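Local coordinates for protein mitochondrial enolase superfamily member 1 (Homo sapiens, PDB 4A35) that catalyses the magnesium-dependent dehydration of L-fuconate to 2-keto-3-deoxy-L-fuconate in the catabolism of L-fucose, at residues A[92-97]-A[152-157]; A[122-127]-A[334-339]. One frame throughout, in Å; residues are numbered along the deposited sequence.

Interaction 1. Residues A[92-97]-A[152-157]; sequences FYRQLT and DFRYIT
R94, near the C-terminal end of helix 89-97, holds D152 in a side-on, bidentate salt bridge, and D152 in turn closes an Asx turn in the loop between helices 144-148 and 162-171. The R94 side chain can be followed outward. CB lies 3.9 Å from D152 OD2. The chain then bends at chi2 and again at chi3, which brings CD beside both D152 OD2 and R154 NH2. NE donates to D152 OD2 at 2.8 Å, with an N-H...O angle of 170°. NH2 donates to D152 OD1 at 2.9 Å in a similarly straight bond. Both oxygens are met on their syn sides, and the guanidinium and carboxylate planes differ by 24°. NH1 lies nearest R154 NH1, because the R154 guanidinium stacks on one face of R94, centres 4.0 Å apart and planes at 8°. The D152 carboxylate, bonded to R94 at the edge of the stack, probably offsets part of the positive charge of the two guanidiniums; R154 NH2 also bonds to S98 OG. Next to the bridge, D152 CB rests 3.6 Å from Y93 CD1, the ring standing nearly perpendicular to the carboxylate, while the Y93 hydroxyl is engaged by E108. The loop is also bound from beyond the chain, where D257 of the second subunit accepts from the backbone N of Y155. D152 is held on several sides: a water donates to OD2 and to T97 OG1, and OD1 accepts R94 NH2 from one face of the carboxylate plane and R154 N, at 3.1 Å, from the other.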
loop_
_atom_site.group_PDB
_atom_site.type_symbol
_atom_site.label_atom_id
_atom_site.label_comp_id
_atom_site.label_asym_id
_atom_site.label_seq_id
_atom_site.Cartn_x
_atom_site.Cartn_y
_atom_site.Cartn_z
ATOM N N PHE A 92 -1.897 -3.155 21.105
ATOM C CA PHE A 92 -2.891 -2.228 20.505
ATOM C C PHE A 92 -2.528 -1.915 19.038
ATOM O O PHE A 92 -3.401 -1.938 18.140
ATOM C CB PHE A 92 -2.974 -0.946 21.333
ATOM C CG PHE A 92 -4.019 0.016 20.833
ATOM C CD1 PHE A 92 -5.377 -0.283 20.952
ATOM C CD2 PHE A 92 -3.651 1.206 20.219
ATOM C CE1 PHE A 92 -6.343 0.625 20.543
ATOM C CE2 PHE A 92 -4.630 2.121 19.794
ATOM C CZ PHE A 92 -5.968 1.811 19.945
ATOM N N TYR A 93 -1.213 -1.672 18.794
ATOM C CA TYR A 93 -0.695 -1.464 17.450
ATOM C C TYR A 93 -1.059 -2.659 16.531
ATOM O O TYR A 93 -1.608 -2.466 15.433
ATOM C CB TYR A 93 0.834 -1.265 17.503
ATOM C CG TYR A 93 1.408 -0.899 16.154
ATOM C CD1 TYR A 93 1.785 -1.890 15.238
ATOM C CD2 TYR A 93 1.477 0.436 15.745
ATOM C CE1 TYR A 93 2.293 -1.552 13.984
ATOM C CE2 TYR A 93 1.928 0.784 14.478
ATOM C CZ TYR A 93 2.327 -0.215 13.594
ATOM O OH TYR A 93 2.753 0.135 12.334
ATOM N N ARG A 94 -0.819 -3.909 17.013
ATOM C CA ARG A 94 -1.139 -5.120 16.247
ATOM C C ARG A 94 -2.677 -5.219 15.972
ATOM O O ARG A 94 -3.075 -5.662 14.903
ATOM C CB ARG A 94 -0.624 -6.376 16.989
ATOM C CG ARG A 94 -0.876 -7.705 16.287
ATOM C CD ARG A 94 -0.027 -7.899 15.027
ATOM N NE ARG A 94 1.404 -7.965 15.326
ATOM C CZ ARG A 94 2.021 -9.066 15.746
ATOM N NH1 ARG A 94 1.342 -10.201 15.895
ATOM N NH2 ARG A 94 3.316 -9.045 16.012
ATOM N N GLN A 95 -3.523 -4.821 16.920
ATOM C CA GLN A 95 -4.972 -4.925 16.686
ATOM C C GLN A 95 -5.442 -3.938 15.587
ATOM O O GLN A 95 -6.235 -4.334 14.709
ATOM C CB GLN A 95 -5.774 -4.735 17.977
ATOM C CG GLN A 95 -7.276 -4.887 17.763
ATOM C CD GLN A 95 -7.788 -6.210 17.181
ATOM O OE1 GLN A 95 -7.757 -6.482 15.926
ATOM N NE2 GLN A 95 -8.518 -6.923 18.059
ATOM N N LEU A 96 -4.885 -2.713 15.576
ATOM C CA LEU A 96 -5.214 -1.735 14.538
ATOM C C LEU A 96 -4.681 -2.142 13.151
ATOM O O LEU A 96 -5.374 -1.917 12.151
ATOM C CB LEU A 96 -4.653 -0.347 14.852
ATOM C CG LEU A 96 -5.269 0.416 16.040
ATOM C CD1 LEU A 96 -4.838 1.874 16.011
ATOM C CD2 LEU A 96 -6.788 0.354 16.023
ATOM N N THR A 97 -3.418 -2.636 13.098
ATOM C CA THR A 97 -2.708 -2.881 11.817
ATOM C C THR A 97 -2.858 -4.329 11.285
ATOM O O THR A 97 -2.515 -4.578 10.116
ATOM C CB THR A 97 -1.195 -2.549 11.994
ATOM O OG1 THR A 97 -0.688 -3.411 13.005
ATOM C CG2 THR A 97 -0.917 -1.079 12.284
ATOM N N ASP A 152 5.958 -2.829 17.598
ATOM C CA ASP A 152 5.756 -4.109 16.940
ATOM C C ASP A 152 6.985 -4.431 16.069
ATOM O O ASP A 152 7.225 -3.733 15.101
ATOM C CB ASP A 152 4.442 -4.094 16.093
ATOM C CG ASP A 152 3.949 -5.481 15.677
ATOM O OD1 ASP A 152 4.742 -6.477 15.787
ATOM O OD2 ASP A 152 2.790 -5.585 15.278
ATOM N N PHE A 153 7.715 -5.543 16.380
ATOM C CA PHE A 153 8.915 -5.977 15.673
ATOM C C PHE A 153 8.605 -7.007 14.590
ATOM O O PHE A 153 9.538 -7.474 13.934
ATOM C CB PHE A 153 9.971 -6.545 16.635
ATOM C CG PHE A 153 10.593 -5.472 17.503
ATOM C CD1 PHE A 153 9.955 -5.039 18.674
ATOM C CD2 PHE A 153 11.812 -4.900 17.160
ATOM C CE1 PHE A 153 10.539 -4.068 19.484
ATOM C CE2 PHE A 153 12.419 -3.946 17.993
ATOM C CZ PHE A 153 11.773 -3.520 19.130
ATOM N N ARG A 154 7.318 -7.339 14.365
ATOM C CA ARG A 154 7.032 -8.311 13.303
ATOM C C ARG A 154 7.673 -7.877 11.965
ATOM O O ARG A 154 7.607 -6.707 11.594
ATOM C CB ARG A 154 5.513 -8.592 13.139
ATOM C CG ARG A 154 5.257 -9.679 12.089
ATOM C CD ARG A 154 3.827 -10.331 12.200
ATOM N NE ARG A 154 2.785 -9.355 11.861
ATOM C CZ ARG A 154 1.474 -9.622 11.828
ATOM N NH1 ARG A 154 1.019 -10.822 12.202
ATOM N NH2 ARG A 154 0.601 -8.665 11.499
ATOM N N TYR A 155 8.268 -8.836 11.258
ATOM C CA TYR A 155 8.916 -8.677 9.928
ATOM C C TYR A 155 10.242 -7.890 9.971
ATOM O O TYR A 155 10.805 -7.659 8.909
ATOM C CB TYR A 155 7.995 -8.049 8.893
ATOM C CG TYR A 155 6.645 -8.730 8.767
ATOM C CD1 TYR A 155 6.544 -10.129 8.692
ATOM C CD2 TYR A 155 5.468 -7.984 8.748
ATOM C CE1 TYR A 155 5.290 -10.757 8.551
ATOM C CE2 TYR A 155 4.217 -8.596 8.594
ATOM C CZ TYR A 155 4.136 -9.984 8.473
ATOM O OH TYR A 155 2.895 -10.597 8.328
ATOM N N ILE A 156 10.720 -7.468 11.167
ATOM C CA ILE A 156 12.009 -6.770 11.229
ATOM C C ILE A 156 12.988 -7.424 12.232
ATOM O O ILE A 156 14.146 -6.976 12.309
ATOM C CB ILE A 156 11.908 -5.228 11.504
ATOM C CG1 ILE A 156 11.420 -4.920 12.965
ATOM C CG2 ILE A 156 11.046 -4.515 10.428
ATOM C CD1 ILE A 156 11.478 -3.401 13.415
ATOM N N THR A 157 12.578 -8.488 12.969
ATOM C CA THR A 157 13.512 -9.149 13.912
ATOM C C THR A 157 14.767 -9.737 13.220
ATOM O O THR A 157 15.748 -9.981 13.893
ATOM C CB THR A 157 12.799 -10.298 14.681
ATOM O OG1 THR A 157 12.363 -11.280 13.726
ATOM C CG2 THR A 157 11.631 -9.798 15.510
HETATM O O HOH W 1 1.414 -5.164 12.886
#

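Interaction 2. Residues A[122-127]-A[334-339]; sequences AVWDLW and GSVNEN
Two helices from different parts of the enolase-superfamily fold meet here: helix 110-131 of the N-terminal capping region and the start of helix 335-348 of the barrel region. Their local axes approach to 10.4 Å at an angle of 100°, and W124 bridges the gap. Its indole lies over V336, whose CB stands 3.4 Å from the centroid of the five-membered ring and only 10° off the ring normal, a CH-pi contact. The two methyls divide the surface: V336 CG2 sits 3.7 Å from W124 CG, whereas CG1, the methyl anti to the V336 backbone N, extends over the benzene part and reaches W124 CZ2. W127 lies against the opposite face of the indole. At the edge, W124 NE1 donates to N337 OD1 at 2.9 Å. The acceptor is close to the indole plane, but the donor stands well out of the amide plane, and the N-H...O angle is 155°. This bond satisfies the buried indole N-H, while N337 ND2 is used by the carbonyl of C150. S335 OG, bonded to N121, comes within 3.5 Å of W124 CD1. The arrangement belongs to the interface between capping and barrel domains characteristic of the mandelate racemase/muconate lactonizing enzyme family.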
loop_
_atom_site.group_PDB
_atom_site.type_symbol
_atom_site.label_atom_id
_atom_site.label_comp_id
_atom_site.label_asym_id
_atom_site.label_seq_id
_atom_site.Cartn_x
_atom_site.Cartn_y
_atom_site.Cartn_z
ATOM N N ALA A 122 -3.506 10.597 17.879
ATOM C CA ALA A 122 -4.395 11.131 18.902
ATOM C C ALA A 122 -4.115 10.444 20.283
ATOM O O ALA A 122 -4.105 11.101 21.325
ATOM C CB ALA A 122 -5.862 10.959 18.457
ATOM N N VAL A 123 -3.777 9.149 20.280
ATOM C CA VAL A 123 -3.488 8.456 21.549
ATOM C C VAL A 123 -2.149 8.965 22.147
ATOM O O VAL A 123 -2.077 9.227 23.346
ATOM C CB VAL A 123 -3.498 6.903 21.350
ATOM C CG1 VAL A 123 -3.052 6.178 22.617
ATOM C CG2 VAL A 123 -4.896 6.402 20.926
ATOM N N TRP A 124 -1.099 9.127 21.302
ATOM C CA TRP A 124 0.218 9.669 21.769
ATOM C C TRP A 124 0.024 11.095 22.304
ATOM O O TRP A 124 0.564 11.431 23.355
ATOM C CB TRP A 124 1.242 9.643 20.635
ATOM C CG TRP A 124 1.843 8.276 20.471
ATOM C CD1 TRP A 124 1.451 7.296 19.595
ATOM C CD2 TRP A 124 2.878 7.709 21.277
ATOM N NE1 TRP A 124 2.160 6.141 19.834
ATOM C CE2 TRP A 124 3.117 6.399 20.792
ATOM C CE3 TRP A 124 3.700 8.220 22.309
ATOM C CZ2 TRP A 124 4.095 5.565 21.344
ATOM C CZ3 TRP A 124 4.728 7.414 22.808
ATOM C CH2 TRP A 124 4.915 6.105 22.327
ATOM N N ASP A 125 -0.814 11.907 21.630
ATOM C CA ASP A 125 -1.084 13.289 22.098
ATOM C C ASP A 125 -1.733 13.266 23.473
ATOM O O ASP A 125 -1.237 13.915 24.413
ATOM C CB ASP A 125 -1.967 14.045 21.092
ATOM C CG ASP A 125 -2.238 15.497 21.508
ATOM O OD1 ASP A 125 -1.238 16.263 21.724
ATOM O OD2 ASP A 125 -3.430 15.881 21.562
ATOM N N LEU A 126 -2.754 12.419 23.622
ATOM C CA LEU A 126 -3.468 12.273 24.879
ATOM C C LEU A 126 -2.545 11.803 26.015
ATOM O O LEU A 126 -2.546 12.398 27.112
ATOM C CB LEU A 126 -4.620 11.280 24.668
ATOM C CG LEU A 126 -5.472 10.939 25.900
ATOM C CD1 LEU A 126 -6.079 12.215 26.567
ATOM C CD2 LEU A 126 -6.579 9.933 25.509
ATOM N N TRP A 127 -1.768 10.759 25.765
ATOM C CA TRP A 127 -0.850 10.196 26.749
ATOM C C TRP A 127 0.167 11.272 27.195
ATOM O O TRP A 127 0.325 11.518 28.403
ATOM C CB TRP A 127 -0.133 8.954 26.127
ATOM C CG TRP A 127 0.805 8.240 27.055
ATOM C CD1 TRP A 127 0.858 8.347 28.417
ATOM C CD2 TRP A 127 1.826 7.301 26.687
ATOM N NE1 TRP A 127 1.853 7.547 28.917
ATOM C CE2 TRP A 127 2.415 6.838 27.886
ATOM C CE3 TRP A 127 2.202 6.697 25.475
ATOM C CZ2 TRP A 127 3.465 5.905 27.895
ATOM C CZ3 TRP A 127 3.213 5.744 25.491
ATOM C CH2 TRP A 127 3.816 5.343 26.691
ATOM N N GLY A 334 3.035 4.027 10.748
ATOM C CA GLY A 334 2.128 3.742 11.847
ATOM C C GLY A 334 2.432 4.555 13.110
ATOM O O GLY A 334 2.818 3.993 14.134
ATOM N N SER A 335 2.311 5.916 13.005
ATOM C CA SER A 335 2.453 6.901 14.088
ATOM C C SER A 335 3.845 6.793 14.798
ATOM O O SER A 335 4.825 6.358 14.201
ATOM C CB SER A 335 1.273 6.756 15.058
ATOM O OG SER A 335 1.243 7.716 16.122
ATOM N N VAL A 336 3.897 7.158 16.071
ATOM C CA VAL A 336 5.132 7.161 16.833
ATOM C C VAL A 336 5.701 5.717 16.891
ATOM O O VAL A 336 6.907 5.524 16.663
ATOM C CB VAL A 336 4.891 7.802 18.241
ATOM C CG1 VAL A 336 6.169 7.730 19.095
ATOM C CG2 VAL A 336 4.438 9.261 18.076
ATOM N N ASN A 337 4.823 4.715 17.081
ATOM C CA ASN A 337 5.263 3.311 17.259
ATOM C C ASN A 337 6.132 2.833 16.099
ATOM O O ASN A 337 7.246 2.406 16.317
ATOM C CB ASN A 337 4.080 2.373 17.426
ATOM C CG ASN A 337 3.029 2.903 18.386
ATOM O OD1 ASN A 337 2.345 3.878 18.095
ATOM N ND2 ASN A 337 2.861 2.264 19.531
ATOM N N GLU A 338 5.634 2.951 14.877
ATOM C CA GLU A 338 6.383 2.484 13.727
ATOM C C GLU A 338 7.562 3.408 13.414
ATOM O O GLU A 338 8.631 2.902 13.024
ATOM C CB GLU A 338 5.478 2.327 12.536
ATOM C CG GLU A 338 6.186 1.496 11.464
ATOM C CD GLU A 338 5.282 1.037 10.329
ATOM O OE1 GLU A 338 4.411 1.821 9.894
ATOM O OE2 GLU A 338 5.497 -0.097 9.838
ATOM N N ASN A 339 7.392 4.764 13.561
ATOM C CA ASN A 339 8.529 5.673 13.364
ATOM C C ASN A 339 9.698 5.290 14.308
ATOM O O ASN A 339 10.846 5.360 13.873
ATOM C CB ASN A 339 8.136 7.122 13.618
ATOM C CG ASN A 339 7.692 7.778 12.335
ATOM O OD1 ASN A 339 8.497 8.126 11.482
ATOM N ND2 ASN A 339 6.383 7.813 12.119
#

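Both contacts tie helices of the N-terminal region to later parts of the chain, but at different depths. Interaction 2 is wholly buried, its centre about 13 Å from the centre of the chain; interaction 1, centred about 20 Å out, is partly exposed and adjoins the second subunit. Their chemistry follows: paired charges, guanidinium stacking and a water in 92-97/152-157, against an aromatic face, a valine and one neutral hydrogen bond in 122-127/334-339. The contacts touch through Y93, whose CE2 is 3.3 Å from G334 O and whose CD2 packs on N337 CB. Helix 89-97 also supplies F89, stacked on W124, so this one helix borders both contacts.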